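Local coordinates for ABC transporter substrate binding protein (Ribose) (Agrobacterium vitis, PDB 4WUT) that binds D-fucose and is probably the solute-binding protein that delivers sugars to an ABC transporter, at residues A[109-114]-A[127-132]; A[27-32]-A[73-78]; A[154-159]-A[183-188]; A[92-97]-A[116-121]. All coordinates share one frame; numbering follows the deposited sequence.

Interactions 1, 2 and 4 lie in the same lobe of the protein, and interaction 3 lies in the other. Interaction 1 is a buried pairing of parallel strands that ends at the sugar. Interaction 3 is also a parallel pair, but it sits at the edge of its sheet and is only partly buried. Interaction 2 is buried too, yet it joins a strand to a helix by apolar packing, with no hydrogen bond across it. Interaction 4 joins two loops near the surface and adds turns and water bridges. Interactions 1 and 2 touch through Asp114 and Lys31, which share the bound fucose. Interaction 4 packs on interaction 1 through Met116 and Leu117, and on interaction 2 through Leu96.

Interaction 1 of 4, residues A[109-114]-A[127-132]; sequences PVVIID and AFLATD. With FCB (beta-D-fucopyranose), chain E.
Ile112 and Phe128 pair in the parallel sheet of one lobe of a periplasmic binding protein fold, where strands 110-113 and 127-130 run side by side at 21°. Three backbone hydrogen bonds hold them. Ile112 N donates to Ala127 O, Leu129 N donates to Ile112 O, and Asp114 N donates to Leu129 O. Ala127 N is buried with no partner in the model.

The side chains pack on both faces of the sheet. On one face, Ile112 CG2 meets the Phe128 ring at CD1, 3.5 Å away. The Ile112 carbonyl carbon lies at the edge of that ring, in its plane. On the other face are Val111, Ile113 and Leu129. Val111 CG1 presses on Leu129 CD1 at 3.4 Å, which is tighter than a usual carbon contact. It gets there because CG1 lies opposite the backbone N (chi1 168°). Ile113 CG2 rests against Leu129 CB at 4.0 Å. Leu129 also touches strand 290-298, and Val111 touches helix 267-282.

Past the strand ends, a water joins the two segments. It donates to Asp114 O at 2.8 Å and accepts from Thr131 N at 3.2 Å. The carboxylate of Asp114 turns to the sugar pocket, close to Phe37 and Trp38, and takes two neighbouring hydroxyls, one on each oxygen. Fucose O2 donates to Asp114 OD1 at 2.6 Å, and fucose O3 donates to Asp114 OD2 in a very short bond of 2.5 Å.

Interaction 2 of 4, residues A[27-32]-A[73-78]; sequences AVIVKT and NMVENA. With FCB (beta-D-fucopyranose), chain E.
Ile29 carries this contact against Met74 and Ala78, with Val75 completing the patch. Strand 25-29 lies between strands 56-60 and 85-88 in the sheet. Helix 68-80 connects those two neighbours in a beta-alpha-beta crossover, and so passes over strand 25-29. The short segments run nearly antiparallel, at 170°, with axes 9.7 Å apart.

Ile29 buries the most surface. Its CG1 branch starts beside the backbone N (chi1 -62°) and then runs out extended (chi2 170°). This sends CD1 into the helix surface. There CD1 lies 3.8 Å from Met74 O and 3.9 Å from Val75 CA, so it packs on the helix backbone as well as on side chains. Val75 CG2 meets the same methyl at 3.9 Å. The shorter branch, Ile29 CG2, faces CB of Met74 at 4.3 Å. Met74 is a selenomethionine, and its far end leads away from the strand; the side chain also touches Pro62.

Ala78 sits one turn further along the helix. Its CB is 4.2 Å from Ile29 CD1. It is equally far, 4.2 Å, from CB of Ala27, so two small residues face each other where the strand comes nearest the helix.

Beyond the strand the chain turns to the sugar. Lys31 is extended beyond CG, and its NZ donates to fucose O3 at 2.8 Å and also to Ser115 OG. The strand-helix contact itself contains no hydrogen bond. Its cohesion is therefore apolar packing, while the polar work is left to the loop that follows.

Interaction 3 of 4, residues A[154-159]-A[183-188]; sequences IAVMSY and LQIVGP
The flat groups that meet here are peptide units, as in the bonding of Ile154 to Val186. Val186 N comes to Ile154 O in the carbonyl plane, at 2.8 Å and almost straight (174° at the hydrogen). The Ile185 CA-H also points to Ile154 O, at 3.4 Å. Two further bonds complete the ladder: Ile154 N donates to Gln184 O, and Val156 N donates to Val186 O.

On one face of the sheet, Ile154 lies beside Ile185, with their CG1 atoms 4.2 Å apart. The closer apolar contact is Val156 CG2 on Ile185 CG2, at 3.7 Å. The two side chains meet at a slant. Ile185 also touches Thr174 of helix 164-180. On the other face, Ala155 CB meets Val186 CB at 4.3 Å.

The pairing changes at Gly187. Its backbone angles (97/-157) call for glycine, and a cis peptide bond follows before Pro188. Pro188 then lies alongside Val156, pointing the same way, with its CB 4.0 Å from Val156 CG1. Pro188 CA also makes a CA-H contact to Val156 O at 3.2 Å.

Strand 184-190 is the outermost strand on this side of the sheet. Strand 153-158, helix 164-180 and strand 184-190 form a beta-alpha-beta unit, the repeating element of the lobes of periplasmic binding proteins.

Interaction 4 of 4, residues A[92-97]-A[116-121]; sequences DPDALV and MLSKDA
Ser118 and Pro93 join two loops that follow parallel strands 85-88 and 110-113 of one lobe. The first loop holds an Asx turn and a type I beta turn, and the second holds an ST turn.

Backbone bonding across the contact is a single hydrogen bond. Ser118 N donates to Pro93 O at 2.9 Å, from above the carbonyl plane. Next to it, Pro93 CB lies 3.4 Å from Met116 O, a buried oxygen with no partner in the model.

Bonds within each loop shape the two surfaces. Asp92 OD2 accepts from Asp94 N and Ala95 N. The Asp94 N comes in from above the carboxylate plane, and Ala95 N is met by the anti lone pair of Asp92 OD2. Ser118 OG accepts from Asp120 N at 3.2 Å.

Apolar packing lies on the inner side. Leu117 CD2 packs near Pro93 O and against Leu96 CB, the latter at 4.0 Å. Leu117 and Leu96 both also touch Pro90. Val97 straddles Ala121: its CG2 is 3.8 Å from Ala121 CB, and its CG1 is nearly as close.

Water carries the outer side. Asp94 OD1 and Asp120 OD2 are 4.8 Å apart, and a water donates to both, which would ease the repulsion of like charges. The side chain of Asp94 starts away from the other loop but bends back to it, bringing OD1 within 3.4 Å of Ser118 CB. A second water donates to Asp94 OD1 at 2.6 Å and is hydrogen-bonded to Ser118 OG.

Interaction 1 of 4, residues A[109-114]-A[127-132]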
# COMPACT_ATOMS: atom_id res chain seq x y z
N PRO A 109 22.71 2.91 -6.22
CA PRO A 109 21.58 3.78 -5.92
C PRO A 109 20.35 2.98 -5.51
O PRO A 109 20.07 1.94 -6.11
CB PRO A 109 21.31 4.50 -7.24
CG PRO A 109 22.60 4.46 -7.98
CD PRO A 109 23.25 3.15 -7.57
N VAL A 110 19.66 3.45 -4.48
CA VAL A 110 18.45 2.80 -4.01
C VAL A 110 17.34 3.86 -3.90
O VAL A 110 17.54 4.93 -3.34
CB VAL A 110 18.64 2.14 -2.63
CG1 VAL A 110 17.32 1.63 -2.10
CG2 VAL A 110 19.67 0.99 -2.71
N VAL A 111 16.19 3.56 -4.48
CA VAL A 111 15.01 4.38 -4.28
C VAL A 111 13.96 3.48 -3.62
O VAL A 111 13.80 2.32 -4.00
CB VAL A 111 14.51 4.95 -5.61
CG1 VAL A 111 13.13 5.57 -5.46
CG2 VAL A 111 15.52 5.96 -6.14
N ILE A 112 13.32 4.01 -2.58
CA ILE A 112 12.28 3.32 -1.83
C ILE A 112 10.90 3.76 -2.29
O ILE A 112 10.64 4.98 -2.47
CB ILE A 112 12.43 3.59 -0.32
CG1 ILE A 112 13.85 3.19 0.15
CG2 ILE A 112 11.36 2.89 0.48
CD1 ILE A 112 14.17 1.73 0.06
N ILE A 113 10.02 2.79 -2.54
CA ILE A 113 8.64 3.09 -2.88
C ILE A 113 7.67 2.48 -1.88
O ILE A 113 7.96 1.45 -1.25
CB ILE A 113 8.29 2.65 -4.31
CG1 ILE A 113 8.63 1.18 -4.51
CG2 ILE A 113 8.98 3.55 -5.33
CD1 ILE A 113 7.95 0.57 -5.71
N ASP A 114 6.55 3.18 -1.70
CA ASP A 114 5.34 2.66 -1.05
C ASP A 114 5.40 2.58 0.47
O ASP A 114 4.51 3.09 1.16
CB ASP A 114 4.95 1.30 -1.61
CG ASP A 114 3.79 0.71 -0.88
OD1 ASP A 114 2.65 1.18 -1.11
OD2 ASP A 114 3.99 -0.20 -0.03
N ALA A 127 15.82 8.50 -2.60
CA ALA A 127 14.48 9.04 -2.70
C ALA A 127 13.47 8.06 -2.14
O ALA A 127 13.73 6.87 -2.06
CB ALA A 127 14.15 9.41 -4.16
N PHE A 128 12.33 8.61 -1.74
CA PHE A 128 11.21 7.85 -1.21
C PHE A 128 9.93 8.37 -1.84
O PHE A 128 9.57 9.54 -1.62
CB PHE A 128 11.16 7.98 0.32
CG PHE A 128 9.99 7.29 0.96
CD1 PHE A 128 9.66 6.00 0.64
CD2 PHE A 128 9.23 7.95 1.91
CE1 PHE A 128 8.58 5.37 1.25
CE2 PHE A 128 8.15 7.34 2.51
CZ PHE A 128 7.82 6.06 2.19
N LEU A 129 9.28 7.50 -2.62
CA LEU A 129 8.05 7.84 -3.33
C LEU A 129 6.91 7.03 -2.75
O LEU A 129 6.96 5.80 -2.77
CB LEU A 129 8.15 7.48 -4.82
CG LEU A 129 9.15 8.19 -5.73
CD1 LEU A 129 10.57 7.74 -5.45
CD2 LEU A 129 8.80 7.92 -7.18
N ALA A 130 5.90 7.68 -2.23
CA ALA A 130 4.83 6.98 -1.55
C ALA A 130 3.64 7.89 -1.30
O ALA A 130 3.73 9.13 -1.36
CB ALA A 130 5.34 6.41 -0.21
N THR A 131 2.51 7.26 -1.02
CA THR A 131 1.37 7.96 -0.42
C THR A 131 1.80 8.62 0.90
O THR A 131 2.61 8.09 1.64
CB THR A 131 0.24 6.96 -0.13
OG1 THR A 131 -0.14 6.34 -1.35
CG2 THR A 131 -0.97 7.62 0.52
N ASP A 132 1.27 9.80 1.19
CA ASP A 132 1.33 10.31 2.55
C ASP A 132 0.35 9.51 3.38
O ASP A 132 -0.84 9.83 3.48
CB ASP A 132 0.97 11.80 2.57
CG ASP A 132 0.95 12.39 3.96
OD1 ASP A 132 0.93 11.64 4.95
OD2 ASP A 132 0.94 13.63 4.06
C1 FCB E . -1.05 -1.31 -0.75
C2 FCB E . 0.09 -1.02 0.21
C3 FCB E . 1.24 -1.83 -0.07
C4 FCB E . 0.84 -3.33 -0.12
C5 FCB E . -0.34 -3.41 -1.12
C6 FCB E . -0.87 -4.87 -1.30
O1 FCB E . -2.14 -0.73 -0.20
O2 FCB E . 0.44 0.38 0.02
O3 FCB E . 2.19 -1.59 0.99
O4 FCB E . 0.51 -3.84 1.19
O5 FCB E . -1.40 -2.68 -0.66
O HOH W 1 2.21 4.23 0.01

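Interaction 2 of 4, residues A[27-32]-A[73-78]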
# COMPACT_ATOMS: atom_id res chain seq x y z
N ALA A 27 17.08 -3.52 -10.54
CA ALA A 27 16.30 -4.56 -9.87
C ALA A 27 15.13 -3.93 -9.12
O ALA A 27 15.34 -3.17 -8.18
CB ALA A 27 17.19 -5.36 -8.92
N VAL A 28 13.92 -4.23 -9.57
CA VAL A 28 12.72 -3.83 -8.86
C VAL A 28 12.30 -4.97 -7.96
O VAL A 28 12.06 -6.10 -8.44
CB VAL A 28 11.59 -3.47 -9.82
CG1 VAL A 28 10.38 -2.98 -9.05
CG2 VAL A 28 12.07 -2.43 -10.82
N ILE A 29 12.23 -4.69 -6.66
CA ILE A 29 11.94 -5.69 -5.65
C ILE A 29 10.76 -5.23 -4.81
O ILE A 29 10.82 -4.19 -4.12
CB ILE A 29 13.18 -5.97 -4.76
CG1 ILE A 29 14.32 -6.53 -5.61
CG2 ILE A 29 12.82 -6.94 -3.61
CD1 ILE A 29 15.66 -6.61 -4.89
N VAL A 30 9.66 -5.97 -4.89
CA VAL A 30 8.43 -5.59 -4.23
C VAL A 30 8.01 -6.62 -3.20
O VAL A 30 8.69 -7.64 -3.03
CB VAL A 30 7.29 -5.33 -5.24
CG1 VAL A 30 7.64 -4.13 -6.15
CG2 VAL A 30 6.98 -6.56 -6.05
N LYS A 31 6.92 -6.37 -2.47
CA LYS A 31 6.59 -7.24 -1.35
C LYS A 31 6.07 -8.62 -1.75
O LYS A 31 6.22 -9.56 -1.01
CB LYS A 31 5.57 -6.59 -0.42
CG LYS A 31 5.99 -5.24 0.17
CD LYS A 31 4.92 -4.76 1.14
CE LYS A 31 5.12 -3.33 1.62
NZ LYS A 31 4.03 -2.97 2.55
N THR A 32 5.42 -8.68 -2.92
CA THR A 32 4.98 -9.95 -3.49
C THR A 32 4.64 -9.67 -4.95
O THR A 32 4.30 -8.55 -5.30
CB THR A 32 3.75 -10.53 -2.79
OG1 THR A 32 3.44 -11.80 -3.37
CG2 THR A 32 2.53 -9.60 -2.90
N ASN A 73 16.81 -11.59 1.45
CA ASN A 73 17.66 -12.40 0.58
C ASN A 73 17.72 -11.86 -0.87
O ASN A 73 18.80 -11.80 -1.48
CB ASN A 73 17.17 -13.85 0.65
CG ASN A 73 17.90 -14.76 -0.29
OD1 ASN A 73 17.50 -14.94 -1.44
ND2 ASN A 73 18.97 -15.37 0.20
N MSE A 74 16.58 -11.44 -1.40
CA MSE A 74 16.53 -10.86 -2.74
C MSE A 74 17.36 -9.59 -2.88
O MSE A 74 18.05 -9.41 -3.87
CB MSE A 74 15.10 -10.56 -3.16
CG MSE A 74 14.35 -11.79 -3.47
SE MSE A 74 12.56 -11.34 -4.14
CE MSE A 74 11.96 -13.16 -4.48
N VAL A 75 17.25 -8.70 -1.90
CA VAL A 75 18.02 -7.47 -1.97
C VAL A 75 19.54 -7.78 -1.83
O VAL A 75 20.37 -7.26 -2.59
CB VAL A 75 17.56 -6.49 -0.87
CG1 VAL A 75 18.44 -5.27 -0.87
CG2 VAL A 75 16.09 -6.12 -1.04
N GLU A 76 19.90 -8.65 -0.89
CA GLU A 76 21.29 -9.04 -0.73
C GLU A 76 21.84 -9.60 -2.02
O GLU A 76 22.96 -9.32 -2.41
CB GLU A 76 21.42 -10.12 0.34
CG GLU A 76 21.21 -9.64 1.75
CD GLU A 76 21.19 -10.81 2.73
OE1 GLU A 76 21.16 -11.99 2.28
OE2 GLU A 76 21.20 -10.55 3.94
N ASN A 77 21.05 -10.45 -2.67
CA ASN A 77 21.47 -11.07 -3.90
C ASN A 77 21.66 -10.07 -5.03
O ASN A 77 22.58 -10.18 -5.83
CB ASN A 77 20.47 -12.16 -4.29
CG ASN A 77 20.53 -13.38 -3.37
OD1 ASN A 77 21.49 -13.57 -2.63
ND2 ASN A 77 19.50 -14.22 -3.45
N ALA A 78 20.78 -9.07 -5.07
CA ALA A 78 20.90 -7.99 -6.04
C ALA A 78 22.21 -7.23 -5.83
O ALA A 78 22.91 -6.90 -6.78
CB ALA A 78 19.69 -7.05 -5.95
C1 FCB E . -1.05 -1.31 -0.75
C2 FCB E . 0.09 -1.02 0.21
C3 FCB E . 1.24 -1.83 -0.07
C4 FCB E . 0.84 -3.33 -0.12
C5 FCB E . -0.34 -3.41 -1.12
C6 FCB E . -0.87 -4.87 -1.30
O1 FCB E . -2.14 -0.73 -0.20
O2 FCB E . 0.44 0.38 0.02
O3 FCB E . 2.19 -1.59 0.99
O4 FCB E . 0.51 -3.84 1.19
O5 FCB E . -1.40 -2.68 -0.66

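Interaction 3 of 4, residues A[154-159]-A[183-188]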
# COMPACT_ATOMS: atom_id res chain seq x y z
N ILE A 154 -16.54 0.49 15.45
CA ILE A 154 -16.03 0.19 14.12
C ILE A 154 -14.85 -0.78 14.25
O ILE A 154 -14.20 -0.83 15.29
CB ILE A 154 -15.58 1.44 13.35
CG1 ILE A 154 -14.42 2.12 14.06
CG2 ILE A 154 -16.78 2.39 13.12
CD1 ILE A 154 -13.80 3.25 13.24
N ALA A 155 -14.58 -1.53 13.19
CA ALA A 155 -13.48 -2.49 13.18
C ALA A 155 -12.37 -2.06 12.25
O ALA A 155 -12.63 -1.48 11.19
CB ALA A 155 -13.98 -3.86 12.75
N VAL A 156 -11.13 -2.35 12.64
CA VAL A 156 -9.97 -2.06 11.81
C VAL A 156 -9.33 -3.37 11.36
O VAL A 156 -8.80 -4.14 12.20
CB VAL A 156 -8.93 -1.22 12.58
CG1 VAL A 156 -7.67 -1.09 11.76
CG2 VAL A 156 -9.53 0.15 12.87
N MSE A 157 -9.40 -3.61 10.06
CA MSE A 157 -8.80 -4.77 9.40
C MSE A 157 -7.52 -4.30 8.73
O MSE A 157 -7.53 -3.60 7.70
CB MSE A 157 -9.76 -5.37 8.35
CG MSE A 157 -11.21 -5.45 8.82
SE MSE A 157 -11.50 -6.32 10.56
CE MSE A 157 -11.07 -8.12 10.11
N SER A 158 -6.38 -4.69 9.32
CA SER A 158 -5.09 -4.31 8.80
C SER A 158 -4.39 -5.52 8.17
O SER A 158 -5.00 -6.55 7.98
CB SER A 158 -4.26 -3.67 9.90
OG SER A 158 -3.06 -3.14 9.35
N TYR A 159 -3.14 -5.32 7.77
CA TYR A 159 -2.46 -6.29 6.93
C TYR A 159 -1.24 -6.86 7.64
O TYR A 159 -1.35 -7.87 8.33
CB TYR A 159 -2.16 -5.74 5.51
CG TYR A 159 -1.66 -4.34 5.34
CD1 TYR A 159 -2.50 -3.25 5.53
CD2 TYR A 159 -0.38 -4.09 4.86
CE1 TYR A 159 -2.08 -1.97 5.32
CE2 TYR A 159 0.05 -2.81 4.63
CZ TYR A 159 -0.80 -1.74 4.87
OH TYR A 159 -0.38 -0.46 4.64
N LEU A 183 -16.06 6.87 18.83
CA LEU A 183 -16.17 5.52 18.28
C LEU A 183 -15.21 4.58 18.97
O LEU A 183 -14.07 4.94 19.29
CB LEU A 183 -15.91 5.51 16.77
CG LEU A 183 -16.90 6.29 15.91
CD1 LEU A 183 -16.41 6.53 14.48
CD2 LEU A 183 -18.26 5.61 15.89
N GLN A 184 -15.69 3.36 19.21
CA GLN A 184 -14.90 2.29 19.80
C GLN A 184 -14.29 1.46 18.71
O GLN A 184 -15.02 0.99 17.84
CB GLN A 184 -15.80 1.40 20.66
CG GLN A 184 -15.12 0.17 21.18
CD GLN A 184 -16.02 -0.67 22.07
OE1 GLN A 184 -17.00 -0.17 22.63
NE2 GLN A 184 -15.69 -1.96 22.20
N ILE A 185 -12.98 1.26 18.76
CA ILE A 185 -12.30 0.48 17.74
C ILE A 185 -12.16 -0.98 18.20
O ILE A 185 -11.69 -1.25 19.30
CB ILE A 185 -10.93 1.07 17.40
CG1 ILE A 185 -11.11 2.41 16.67
CG2 ILE A 185 -10.11 0.10 16.56
CD1 ILE A 185 -9.85 3.21 16.55
N VAL A 186 -12.66 -1.89 17.36
CA VAL A 186 -12.49 -3.33 17.50
C VAL A 186 -11.31 -3.74 16.60
O VAL A 186 -11.22 -3.31 15.45
CB VAL A 186 -13.76 -4.06 17.02
CG1 VAL A 186 -13.61 -5.56 17.19
CG2 VAL A 186 -14.99 -3.53 17.77
N GLY A 187 -10.41 -4.57 17.11
CA GLY A 187 -9.17 -4.82 16.40
C GLY A 187 -8.06 -3.95 16.95
O GLY A 187 -8.13 -3.48 18.10
N PRO A 188 -7.02 -3.72 16.14
CA PRO A 188 -6.84 -4.18 14.76
C PRO A 188 -6.61 -5.66 14.61
O PRO A 188 -6.10 -6.36 15.53
CB PRO A 188 -5.60 -3.42 14.30
CG PRO A 188 -4.81 -3.22 15.57
CD PRO A 188 -5.87 -2.94 16.62

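Interaction 4 of 4, residues A[92-97]-A[116-121]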
# COMPACT_ATOMS: atom_id res chain seq x y z
N ASP A 92 9.42 -4.65 5.47
CA ASP A 92 9.57 -4.27 6.88
C ASP A 92 10.51 -3.07 6.95
O ASP A 92 11.49 -3.02 6.20
CB ASP A 92 10.13 -5.43 7.72
CG ASP A 92 10.10 -5.11 9.21
OD1 ASP A 92 9.01 -5.31 9.80
OD2 ASP A 92 11.12 -4.65 9.79
N PRO A 93 10.21 -2.07 7.81
CA PRO A 93 11.06 -0.88 7.81
C PRO A 93 12.40 -1.05 8.50
O PRO A 93 13.29 -0.24 8.27
CB PRO A 93 10.19 0.16 8.54
CG PRO A 93 9.25 -0.61 9.37
CD PRO A 93 9.00 -1.90 8.64
N ASP A 94 12.54 -2.10 9.29
CA ASP A 94 13.76 -2.37 10.03
C ASP A 94 14.57 -3.54 9.46
O ASP A 94 15.80 -3.44 9.32
CB ASP A 94 13.42 -2.61 11.49
CG ASP A 94 12.81 -1.40 12.14
OD1 ASP A 94 13.53 -0.39 12.29
OD2 ASP A 94 11.60 -1.44 12.50
N ALA A 95 13.90 -4.64 9.15
CA ALA A 95 14.60 -5.83 8.69
C ALA A 95 15.36 -5.60 7.40
O ALA A 95 16.34 -6.31 7.14
CB ALA A 95 13.64 -6.98 8.52
N LEU A 96 14.91 -4.65 6.58
CA LEU A 96 15.56 -4.40 5.29
C LEU A 96 16.72 -3.40 5.35
O LEU A 96 17.47 -3.24 4.38
CB LEU A 96 14.54 -3.91 4.26
CG LEU A 96 13.73 -5.00 3.52
CD1 LEU A 96 14.66 -5.75 2.56
CD2 LEU A 96 13.02 -5.96 4.46
N VAL A 97 16.92 -2.76 6.50
CA VAL A 97 17.97 -1.75 6.61
C VAL A 97 19.39 -2.28 6.36
O VAL A 97 20.14 -1.67 5.61
CB VAL A 97 17.89 -1.02 7.94
CG1 VAL A 97 19.06 -0.05 8.05
CG2 VAL A 97 16.57 -0.28 8.04
N MSE A 116 7.79 2.90 3.99
CA MSE A 116 8.98 3.51 4.54
C MSE A 116 10.00 2.52 5.09
O MSE A 116 9.68 1.38 5.46
CB MSE A 116 8.60 4.48 5.67
CG MSE A 116 7.72 3.88 6.72
SE MSE A 116 7.65 4.96 8.37
CE MSE A 116 9.50 4.74 9.01
N LEU A 117 11.24 3.00 5.11
CA LEU A 117 12.29 2.42 5.95
C LEU A 117 12.45 3.23 7.21
O LEU A 117 12.11 4.42 7.26
CB LEU A 117 13.63 2.43 5.22
CG LEU A 117 13.89 1.41 4.14
CD1 LEU A 117 15.30 1.55 3.61
CD2 LEU A 117 13.65 -0.04 4.63
N SER A 118 13.03 2.62 8.23
CA SER A 118 13.36 3.29 9.47
C SER A 118 14.21 4.55 9.24
O SER A 118 14.95 4.64 8.26
CB SER A 118 14.16 2.32 10.33
OG SER A 118 14.67 2.94 11.48
N LYS A 119 14.10 5.50 10.17
CA LYS A 119 14.98 6.67 10.20
C LYS A 119 16.46 6.28 10.16
O LYS A 119 17.28 6.96 9.54
CB LYS A 119 14.71 7.48 11.47
CG LYS A 119 13.31 8.06 11.55
CD LYS A 119 13.19 9.38 10.77
CE LYS A 119 14.07 10.47 11.36
NZ LYS A 119 13.79 11.82 10.76
N ASP A 120 16.79 5.18 10.82
CA ASP A 120 18.16 4.65 10.84
C ASP A 120 18.78 4.56 9.44
O ASP A 120 20.00 4.63 9.30
CB ASP A 120 18.17 3.26 11.48
CG ASP A 120 17.84 3.27 12.97
OD1 ASP A 120 18.00 4.33 13.61
OD2 ASP A 120 17.41 2.22 13.49
N ALA A 121 17.95 4.42 8.41
CA ALA A 121 18.40 4.08 7.07
C ALA A 121 18.52 5.30 6.17
O ALA A 121 18.76 5.16 4.97
CB ALA A 121 17.42 3.08 6.42
O HOH W 2 16.13 -0.18 12.20
O HOH W 3 13.46 1.80 13.63